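Local coordinates for cystalysin (Treponema denticola, PDB 1C7O), which belongs to the aminotransferase class I and II family of pyridoxal-phosphate proteins and is found as an assembly of two chains, here with PPG bound, at residues V34-A39 with E368-A373; S16-L21 with D40-N45; A167-S172 with M199-E204. One frame throughout, in Å; residues are numbered along the deposited sequence.

Contact 1: V34-A39 with E368-A373; sequences VPLSVA and ERINLA. With PPG ((2E,3E)-4-(2-aminoethoxy)-2-[({3-hydroxy-2-methyl-5-[(phosphonooxy)methyl]pyridin-4-yl}methyl)imino]but-3-enoic acid), chain I.
Arg369 and Asn371 both reach the loop 34-39 by setting CG opposite the backbone N (chi1 -158° and -173°). The longer arginine adds a bend at chi3 (68°), which swings its guanidinium in beside Ser37 and the bound PPG; asparagine carries a donor and an acceptor on a short chain. Arg369 NH2 donates to Ser37 O at 3.1 Å. That oxygen lies in the guanidinium plane, although the nitrogen sits above the plane of the Ser37 carbonyl and so misses its lone pairs. The same NH2 gives a nearly straight bond of 2.8 Å to PPG O2B, while NH1 donates to PPG O3B at 2.7 Å. The carboxyl group is thus met edge-on by a two-pronged grip well suited to arginine's planar fork of N-H groups. Ala39 N, 2.8 Å from PPG O2B, adds a backbone donor to it. A water accepts from Arg369 NE, and Asn175 OD1 takes a further bond from NH1, so several partners fix the rotation of the guanidinium.

Asn371 uses both ends of its amide. ND2 donates to Val38 O at 2.9 Å, with the oxygen in the amide plane, and weakly to Asp40 O; OD1 accepts from Ala373 N at 2.7 Å in an Asx turn. Together these fix the rotation of the amide. Its backbone N donates to Leu36 O, 3.0 Å away. Branched apolar chains suit the buried packing alongside, where Leu36 CD1 meets Ile370 CG1 at 3.8 Å.

Strand 367-371 therefore holds the loop by the loop's own carbonyls, while Arg369 and Ala39 donate to one carboxyl group. With this site buried, the N-H groups would be expected to stabilise negative charge on those oxygens, consistent with a carboxylate pocket of the aminotransferase fold.

Contact 2: S16-L21 with D40-N45; sequences SLKWDL and DMEFKN. With PPG ((2E,3E)-4-(2-aminoethoxy)-2-[({3-hydroxy-2-methyl-5-[(phosphonooxy)methyl]pyridin-4-yl}methyl)imino]but-3-enoic acid), chain I.
Lys18, Asp40 and Glu42 form a buried salt-bridge network between the first turn of helix 17-25 and the loop 40-45, an ion cluster set beside a capped helix N terminus. Lysine suits this place because a long, thin chain ends in an ammonium that can serve several acceptors. Bent at chi3 (56°), it brings NZ 2.8 Å from Asp40 OD2, a salt bridge whose hydrogen bond is weak in geometry. NZ also donates to the backbone Asp40 O at 3.1 Å, from above the carbonyl plane, and weakly to Val38 O. A second salt bridge runs from NZ to Glu42 OE2, although the position of that oxygen is less sure.

The acids have further partners in Arg11, which pairs with Asp40 OD1 through NH2 and, subject to the same doubt, with Glu42 OE2 through NH1. Two acids between two bases probably leave the cluster close to neutral, which should ease its burial. Asp40 O is shared as well, since it accepts a weak bond from Asn371 ND2.

At the helix start, Ser16 is the N-cap: its OG accepts from Trp19 N at 3.3 Å and, weakly, from Lys18 N. A small hydroxyl fits there, satisfying amides that have no carbonyl of a preceding turn. Indole and carboxylate planes stand 45° apart where Trp19 NE1, at the ring edge, gives Glu42 OE1 a weak bond of 3.2 Å.

Contact 3: A167-S172 with M199-E204; sequences ALLFCS and MLWSDE. With PPG ((2E,3E)-4-(2-aminoethoxy)-2-[({3-hydroxy-2-methyl-5-[(phosphonooxy)methyl]pyridin-4-yl}methyl)imino]but-3-enoic acid), chain I.
Ala167-Cys171 and Met199-Asp203 are neighbouring parallel strands, the two ends of a beta-alpha-beta unit that passes through helix 183-194, in the seven-stranded mixed sheet of the aminotransferase fold. The backbone ladder comes first: Leu168 N to Met199 O, Trp201 N to Leu168 O, Phe170 N to Trp201 O, Asp203 N to Phe170 O, and Ser172 N to Asp203 O, the last carrying the pairing just past the strand ends.

Apolar packing follows on both faces. On the one covered by helix 98-109, Ala167 is small enough to slip over the Trp201 indole, its CB making a CH-pi contact 4.2 Å from the six-ring centroid. Leu169 crosses Trp201 at about a right angle, CD1 resting on the tryptophan CB at 3.6 Å. On the other face Leu200 CD1 meets Phe170 CB at 4.0 Å, and the Phe170 ring, stacked with Trp181, turns its edge to Ser202 OG.

Polar groups gather at the C-terminal ends. Ser202 OG donates to the anti lone pair of Glu204 OE2, which also accepts from Phe219 N. Cys171 and Asp203, paired in register, border PPG: Asp203 OD1 lies 2.7 Å from its pyridine nitrogen N1, and Cys171 SG 3.3 Å from its methyl C2A.

From the N terminus, contact 2 closes first, tying the start of helix 17-25 to 40-45 and closing a short stretch of chain that includes the rest of that helix. Contact 1 opens at 34-39, inside that stretch, but closes only at 368-373, so the two cross; it ties the loop between helices 17-25 and 47-59 to strand 367-371 of the small three-stranded antiparallel sheet. They also touch: Ala373 O lies 2.9 Å from Glu42 N, a probable hydrogen bond. Contact 3, within the large central sheet, follows contact 2 in series and is nested in the long loop of contact 1, their centres about 24 Å apart. PPG bridges the gap, touching all three contacts.

Contact 1: V34-A39 with E368-A373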
# COMPACT_ATOMS: atom_id res chain seq x y z
N VAL A 34 28.50 -5.65 -4.10
CA VAL A 34 27.09 -5.97 -3.91
C VAL A 34 26.78 -5.75 -2.43
O VAL A 34 27.44 -6.30 -1.57
CB VAL A 34 26.80 -7.44 -4.29
CG1 VAL A 34 25.39 -7.83 -3.82
CG2 VAL A 34 26.94 -7.62 -5.80
N PRO A 35 25.77 -4.92 -2.13
CA PRO A 35 25.44 -4.70 -0.72
C PRO A 35 24.82 -5.94 -0.07
O PRO A 35 24.16 -6.74 -0.74
CB PRO A 35 24.48 -3.50 -0.78
CG PRO A 35 23.85 -3.63 -2.13
CD PRO A 35 25.01 -4.02 -3.01
N LEU A 36 25.04 -6.11 1.24
CA LEU A 36 24.51 -7.26 1.96
C LEU A 36 23.76 -6.86 3.22
O LEU A 36 23.84 -7.54 4.24
CB LEU A 36 25.67 -8.18 2.36
CG LEU A 36 26.58 -8.69 1.24
CD1 LEU A 36 27.73 -9.46 1.86
CD2 LEU A 36 25.81 -9.57 0.27
N SER A 37 23.02 -5.76 3.13
CA SER A 37 22.25 -5.24 4.27
C SER A 37 20.77 -5.62 4.23
O SER A 37 20.38 -6.71 4.65
CB SER A 37 22.39 -3.72 4.32
OG SER A 37 22.00 -3.13 3.09
N VAL A 38 19.94 -4.70 3.73
CA VAL A 38 18.49 -4.89 3.61
C VAL A 38 18.05 -6.31 3.30
O VAL A 38 18.64 -7.00 2.48
CB VAL A 38 17.92 -3.94 2.54
CG1 VAL A 38 16.41 -4.15 2.40
CG2 VAL A 38 18.22 -2.50 2.91
N ALA A 39 16.97 -6.75 3.95
CA ALA A 39 16.46 -8.10 3.74
C ALA A 39 15.60 -8.40 2.50
O ALA A 39 14.41 -8.70 2.63
CB ALA A 39 15.72 -8.58 4.99
N GLU A 368 27.23 -7.60 13.37
CA GLU A 368 26.93 -7.21 12.00
C GLU A 368 25.97 -8.27 11.44
O GLU A 368 26.13 -9.46 11.73
CB GLU A 368 28.20 -7.20 11.14
CG GLU A 368 29.29 -6.25 11.60
CD GLU A 368 28.93 -4.79 11.39
OE1 GLU A 368 29.79 -3.93 11.67
OE2 GLU A 368 27.79 -4.50 10.96
N ARG A 369 24.99 -7.84 10.65
CA ARG A 369 24.05 -8.79 10.06
C ARG A 369 24.33 -8.89 8.56
O ARG A 369 24.23 -7.90 7.84
CB ARG A 369 22.60 -8.34 10.28
CG ARG A 369 21.60 -9.48 10.19
CD ARG A 369 20.19 -8.97 10.07
NE ARG A 369 19.99 -8.31 8.80
CZ ARG A 369 18.88 -7.67 8.45
NH1 ARG A 369 17.86 -7.63 9.30
NH2 ARG A 369 18.78 -7.09 7.26
N ILE A 370 24.68 -10.08 8.10
CA ILE A 370 24.99 -10.29 6.70
C ILE A 370 23.85 -11.00 5.97
O ILE A 370 23.31 -11.99 6.46
CB ILE A 370 26.28 -11.12 6.55
CG1 ILE A 370 26.69 -11.21 5.08
CG2 ILE A 370 26.05 -12.52 7.12
CD1 ILE A 370 28.01 -11.94 4.86
N ASN A 371 23.49 -10.47 4.80
CA ASN A 371 22.43 -11.06 3.99
C ASN A 371 23.02 -12.18 3.15
O ASN A 371 23.82 -11.94 2.25
CB ASN A 371 21.82 -10.02 3.06
CG ASN A 371 20.60 -10.54 2.33
OD1 ASN A 371 20.57 -11.70 1.92
ND2 ASN A 371 19.59 -9.69 2.17
N LEU A 372 22.61 -13.42 3.44
CA LEU A 372 23.11 -14.60 2.74
C LEU A 372 22.38 -14.94 1.44
O LEU A 372 22.79 -15.87 0.74
CB LEU A 372 23.04 -15.82 3.69
CG LEU A 372 23.73 -15.66 5.05
CD1 LEU A 372 23.27 -16.74 6.01
CD2 LEU A 372 25.23 -15.73 4.86
N ALA A 373 21.32 -14.19 1.13
CA ALA A 373 20.54 -14.44 -0.09
C ALA A 373 21.20 -13.85 -1.33
O ALA A 373 20.74 -12.84 -1.87
CB ALA A 373 19.13 -13.90 0.07
N1 PPG I . 9.19 -8.09 10.04
C2 PPG I . 10.46 -8.62 10.22
C2A PPG I . 10.67 -9.38 11.48
C3 PPG I . 11.44 -8.41 9.14
O3 PPG I . 12.67 -8.97 9.42
C4 PPG I . 11.08 -7.71 7.98
C4A PPG I . 12.19 -7.36 6.98
C5 PPG I . 9.67 -7.17 7.90
C6 PPG I . 8.79 -7.40 8.95
C5A PPG I . 9.18 -6.29 6.68
OP4 PPG I . 7.87 -6.67 6.23
P PPG I . 7.08 -5.76 5.16
OP1 PPG I . 6.80 -4.48 5.85
OP2 PPG I . 5.80 -6.54 4.78
OP3 PPG I . 7.97 -5.65 3.98
N4A PPG I . 12.89 -6.16 7.36
CAI PPG I . 14.06 -5.75 6.57
CBC PPG I . 15.43 -6.01 7.12
O2B PPG I . 16.59 -5.61 6.45
O3B PPG I . 15.55 -6.64 8.26
CBI PPG I . 13.89 -5.18 5.26
CGI PPG I . 14.10 -3.80 5.03
OET PPG I . 13.26 -2.77 5.63
CEI PPG I . 13.62 -1.49 4.93
CFI PPG I . 13.24 -1.58 3.43
NI PPG I . 13.62 -0.42 2.70
O HOH W 1 21.86 -7.55 6.64

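Contact 2: S16-L21 with D40-N45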
# COMPACT_ATOMS: atom_id res chain seq x y z
N SER A 16 16.17 0.32 -6.08
CA SER A 16 16.35 -0.56 -4.94
C SER A 16 16.75 0.25 -3.72
O SER A 16 17.70 1.03 -3.77
CB SER A 16 17.44 -1.59 -5.22
OG SER A 16 17.80 -2.28 -4.03
N LEU A 17 16.03 0.08 -2.62
CA LEU A 17 16.37 0.82 -1.41
C LEU A 17 17.73 0.37 -0.87
O LEU A 17 18.48 1.16 -0.31
CB LEU A 17 15.28 0.66 -0.35
CG LEU A 17 14.09 1.61 -0.60
CD1 LEU A 17 13.28 1.15 -1.80
CD2 LEU A 17 13.20 1.64 0.61
N LYS A 18 18.06 -0.90 -1.07
CA LYS A 18 19.33 -1.43 -0.61
C LYS A 18 20.49 -0.83 -1.39
O LYS A 18 21.38 -0.20 -0.81
CB LYS A 18 19.37 -2.95 -0.73
CG LYS A 18 20.80 -3.50 -0.76
CD LYS A 18 20.88 -4.95 -0.36
CE LYS A 18 20.00 -5.82 -1.22
NZ LYS A 18 20.02 -7.22 -0.70
N TRP A 19 20.50 -1.03 -2.70
CA TRP A 19 21.59 -0.49 -3.51
C TRP A 19 21.70 1.02 -3.39
O TRP A 19 22.78 1.54 -3.17
CB TRP A 19 21.46 -0.92 -4.97
CG TRP A 19 21.81 -2.36 -5.20
CD1 TRP A 19 21.15 -3.46 -4.69
CD2 TRP A 19 22.91 -2.88 -5.96
NE1 TRP A 19 21.78 -4.62 -5.09
CE2 TRP A 19 22.86 -4.29 -5.86
CE3 TRP A 19 23.94 -2.28 -6.70
CZ2 TRP A 19 23.81 -5.12 -6.49
CZ3 TRP A 19 24.88 -3.11 -7.33
CH2 TRP A 19 24.80 -4.52 -7.22
N ASP A 20 20.58 1.73 -3.54
CA ASP A 20 20.60 3.19 -3.44
C ASP A 20 21.16 3.66 -2.11
O ASP A 20 21.87 4.67 -2.04
CB ASP A 20 19.19 3.77 -3.62
CG ASP A 20 18.69 3.67 -5.04
OD1 ASP A 20 19.41 3.10 -5.90
OD2 ASP A 20 17.57 4.16 -5.30
N LEU A 21 20.84 2.93 -1.05
CA LEU A 21 21.34 3.26 0.28
C LEU A 21 22.86 3.15 0.31
O LEU A 21 23.55 3.97 0.91
CB LEU A 21 20.74 2.33 1.33
CG LEU A 21 21.26 2.57 2.74
CD1 LEU A 21 21.01 4.03 3.15
CD2 LEU A 21 20.59 1.61 3.72
N ASP A 40 16.18 -8.28 1.31
CA ASP A 40 15.50 -8.66 0.08
C ASP A 40 16.58 -9.46 -0.64
O ASP A 40 17.77 -9.31 -0.32
CB ASP A 40 14.96 -7.45 -0.73
CG ASP A 40 16.05 -6.58 -1.35
OD1 ASP A 40 15.67 -5.57 -2.00
OD2 ASP A 40 17.25 -6.88 -1.20
N MET A 41 16.21 -10.33 -1.57
CA MET A 41 17.19 -11.18 -2.24
C MET A 41 17.95 -10.64 -3.45
O MET A 41 17.43 -9.80 -4.20
CB MET A 41 16.55 -12.50 -2.64
CG MET A 41 15.90 -13.27 -1.50
SD MET A 41 15.40 -14.90 -2.06
CE MET A 41 14.57 -15.52 -0.59
N GLU A 42 19.17 -11.13 -3.62
CA GLU A 42 20.00 -10.74 -4.75
C GLU A 42 19.94 -11.88 -5.76
O GLU A 42 20.92 -12.18 -6.46
CB GLU A 42 21.46 -10.48 -4.31
CG GLU A 42 21.69 -9.14 -3.59
CD GLU A 42 21.09 -7.94 -4.34
OE1 GLU A 42 21.40 -7.74 -5.53
OE2 GLU A 42 20.31 -7.19 -3.72
N PHE A 43 18.77 -12.51 -5.81
CA PHE A 43 18.48 -13.61 -6.73
C PHE A 43 17.32 -13.18 -7.62
O PHE A 43 16.44 -12.43 -7.19
CB PHE A 43 18.02 -14.85 -5.96
CG PHE A 43 19.10 -15.49 -5.12
CD1 PHE A 43 18.88 -15.74 -3.77
CD2 PHE A 43 20.30 -15.88 -5.69
CE1 PHE A 43 19.84 -16.38 -3.00
CE2 PHE A 43 21.27 -16.52 -4.93
CZ PHE A 43 21.04 -16.77 -3.59
N LYS A 44 17.30 -13.65 -8.87
CA LYS A 44 16.21 -13.31 -9.76
C LYS A 44 14.98 -14.01 -9.20
O LYS A 44 15.10 -15.06 -8.57
CB LYS A 44 16.50 -13.81 -11.18
CG LYS A 44 17.11 -12.74 -12.11
CD LYS A 44 16.10 -11.62 -12.42
CE LYS A 44 16.60 -10.61 -13.47
NZ LYS A 44 17.76 -9.81 -13.02
N ASN A 45 13.81 -13.41 -9.41
CA ASN A 45 12.56 -13.99 -8.92
C ASN A 45 12.24 -15.33 -9.56
O ASN A 45 12.68 -15.62 -10.68
CB ASN A 45 11.42 -13.01 -9.17
CG ASN A 45 11.48 -11.81 -8.27
OD1 ASN A 45 11.23 -11.91 -7.07
ND2 ASN A 45 11.82 -10.66 -8.84
N1 PPG I . 9.19 -8.09 10.04
C2 PPG I . 10.46 -8.62 10.22
C2A PPG I . 10.67 -9.38 11.48
C3 PPG I . 11.44 -8.41 9.14
O3 PPG I . 12.67 -8.97 9.42
C4 PPG I . 11.08 -7.71 7.98
C4A PPG I . 12.19 -7.36 6.98
C5 PPG I . 9.67 -7.17 7.90
C6 PPG I . 8.79 -7.40 8.95
C5A PPG I . 9.18 -6.29 6.68
OP4 PPG I . 7.87 -6.67 6.23
P PPG I . 7.08 -5.76 5.16
OP1 PPG I . 6.80 -4.48 5.85
OP2 PPG I . 5.80 -6.54 4.78
OP3 PPG I . 7.97 -5.65 3.98
N4A PPG I . 12.89 -6.16 7.36
CAI PPG I . 14.06 -5.75 6.57
CBC PPG I . 15.43 -6.01 7.12
O2B PPG I . 16.59 -5.61 6.45
O3B PPG I . 15.55 -6.64 8.26
CBI PPG I . 13.89 -5.18 5.26
CGI PPG I . 14.10 -3.80 5.03
OET PPG I . 13.26 -2.77 5.63
CEI PPG I . 13.62 -1.49 4.93
CFI PPG I . 13.24 -1.58 3.43
NI PPG I . 13.62 -0.42 2.70

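Contact 3: A167-S172 with M199-E204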
# COMPACT_ATOMS: atom_id res chain seq x y z
N ALA A 167 0.73 -6.10 25.60
CA ALA A 167 1.01 -7.24 24.74
C ALA A 167 2.47 -7.47 24.40
O ALA A 167 3.30 -6.57 24.51
CB ALA A 167 0.20 -7.11 23.46
N LEU A 168 2.77 -8.70 23.99
CA LEU A 168 4.12 -9.09 23.61
C LEU A 168 4.20 -9.15 22.08
O LEU A 168 3.41 -9.85 21.44
CB LEU A 168 4.44 -10.48 24.17
CG LEU A 168 5.76 -11.13 23.71
CD1 LEU A 168 6.95 -10.38 24.30
CD2 LEU A 168 5.79 -12.58 24.15
N LEU A 169 5.14 -8.38 21.53
CA LEU A 169 5.37 -8.34 20.08
C LEU A 169 6.52 -9.30 19.78
O LEU A 169 7.69 -8.97 19.95
CB LEU A 169 5.74 -6.91 19.65
CG LEU A 169 6.08 -6.72 18.17
CD1 LEU A 169 5.02 -7.37 17.30
CD2 LEU A 169 6.20 -5.24 17.89
N PHE A 170 6.15 -10.49 19.32
CA PHE A 170 7.10 -11.57 19.05
C PHE A 170 7.57 -11.69 17.61
O PHE A 170 6.79 -11.59 16.67
CB PHE A 170 6.44 -12.89 19.49
CG PHE A 170 7.41 -13.99 19.83
CD1 PHE A 170 8.38 -13.81 20.82
CD2 PHE A 170 7.31 -15.24 19.21
CE1 PHE A 170 9.23 -14.86 21.19
CE2 PHE A 170 8.16 -16.29 19.58
CZ PHE A 170 9.12 -16.10 20.56
N CYS A 171 8.87 -11.92 17.45
CA CYS A 171 9.47 -12.11 16.13
C CYS A 171 9.89 -13.58 16.07
O CYS A 171 10.75 -14.02 16.83
CB CYS A 171 10.69 -11.20 15.99
SG CYS A 171 11.25 -10.98 14.28
N SER A 172 9.27 -14.34 15.16
CA SER A 172 9.56 -15.77 15.05
C SER A 172 9.46 -16.29 13.60
O SER A 172 8.36 -16.38 13.05
CB SER A 172 8.59 -16.54 15.96
OG SER A 172 8.83 -17.94 15.96
N MET A 199 -1.79 -9.65 24.85
CA MET A 199 -2.19 -10.06 23.52
C MET A 199 -0.88 -10.56 22.92
O MET A 199 0.21 -10.20 23.40
CB MET A 199 -2.67 -8.86 22.69
CG MET A 199 -4.12 -8.50 22.85
SD MET A 199 -4.64 -7.33 21.58
CE MET A 199 -5.00 -8.41 20.22
N LEU A 200 -0.96 -11.39 21.89
CA LEU A 200 0.23 -11.89 21.24
C LEU A 200 0.26 -11.45 19.78
O LEU A 200 -0.63 -11.79 19.00
CB LEU A 200 0.30 -13.42 21.33
CG LEU A 200 1.47 -14.05 20.59
CD1 LEU A 200 2.76 -13.39 21.04
CD2 LEU A 200 1.50 -15.56 20.85
N TRP A 201 1.29 -10.69 19.44
CA TRP A 201 1.50 -10.20 18.08
C TRP A 201 2.74 -10.91 17.54
O TRP A 201 3.85 -10.40 17.65
CB TRP A 201 1.74 -8.68 18.07
CG TRP A 201 0.62 -7.87 18.67
CD1 TRP A 201 -0.67 -8.28 18.88
CD2 TRP A 201 0.70 -6.52 19.15
NE1 TRP A 201 -1.39 -7.27 19.48
CE2 TRP A 201 -0.58 -6.18 19.66
CE3 TRP A 201 1.73 -5.57 19.22
CZ2 TRP A 201 -0.85 -4.93 20.22
CZ3 TRP A 201 1.45 -4.32 19.78
CH2 TRP A 201 0.17 -4.02 20.27
N SER A 202 2.54 -12.09 16.96
CA SER A 202 3.66 -12.86 16.43
C SER A 202 3.94 -12.59 14.95
O SER A 202 3.17 -12.95 14.07
CB SER A 202 3.40 -14.35 16.64
OG SER A 202 4.56 -15.11 16.34
N ASP A 203 5.07 -11.94 14.70
CA ASP A 203 5.50 -11.61 13.34
C ASP A 203 6.31 -12.80 12.86
O ASP A 203 7.45 -12.99 13.28
CB ASP A 203 6.35 -10.35 13.40
CG ASP A 203 6.96 -9.97 12.07
OD1 ASP A 203 7.44 -8.83 11.98
OD2 ASP A 203 6.96 -10.80 11.13
N GLU A 204 5.71 -13.60 11.98
CA GLU A 204 6.37 -14.80 11.47
C GLU A 204 6.64 -14.72 9.96
O GLU A 204 6.61 -15.73 9.26
CB GLU A 204 5.50 -16.03 11.79
CG GLU A 204 5.05 -16.07 13.25
CD GLU A 204 4.38 -17.38 13.65
OE1 GLU A 204 4.37 -18.34 12.84
OE2 GLU A 204 3.88 -17.46 14.80
N1 PPG I . 9.19 -8.09 10.04
C2 PPG I . 10.46 -8.62 10.22
C2A PPG I . 10.67 -9.38 11.48
C3 PPG I . 11.44 -8.41 9.14
O3 PPG I . 12.67 -8.97 9.42
C4 PPG I . 11.08 -7.71 7.98
C4A PPG I . 12.19 -7.36 6.98
C5 PPG I . 9.67 -7.17 7.90
C6 PPG I . 8.79 -7.40 8.95
C5A PPG I . 9.18 -6.29 6.68
OP4 PPG I . 7.87 -6.67 6.23
P PPG I . 7.08 -5.76 5.16
OP1 PPG I . 6.80 -4.48 5.85
OP2 PPG I . 5.80 -6.54 4.78
OP3 PPG I . 7.97 -5.65 3.98
N4A PPG I . 12.89 -6.16 7.36
CAI PPG I . 14.06 -5.75 6.57
CBC PPG I . 15.43 -6.01 7.12
O2B PPG I . 16.59 -5.61 6.45
O3B PPG I . 15.55 -6.64 8.26
CBI PPG I . 13.89 -5.18 5.26
CGI PPG I . 14.10 -3.80 5.03
OET PPG I . 13.26 -2.77 5.63
CEI PPG I . 13.62 -1.49 4.93
CFI PPG I . 13.24 -1.58 3.43
NI PPG I . 13.62 -0.42 2.70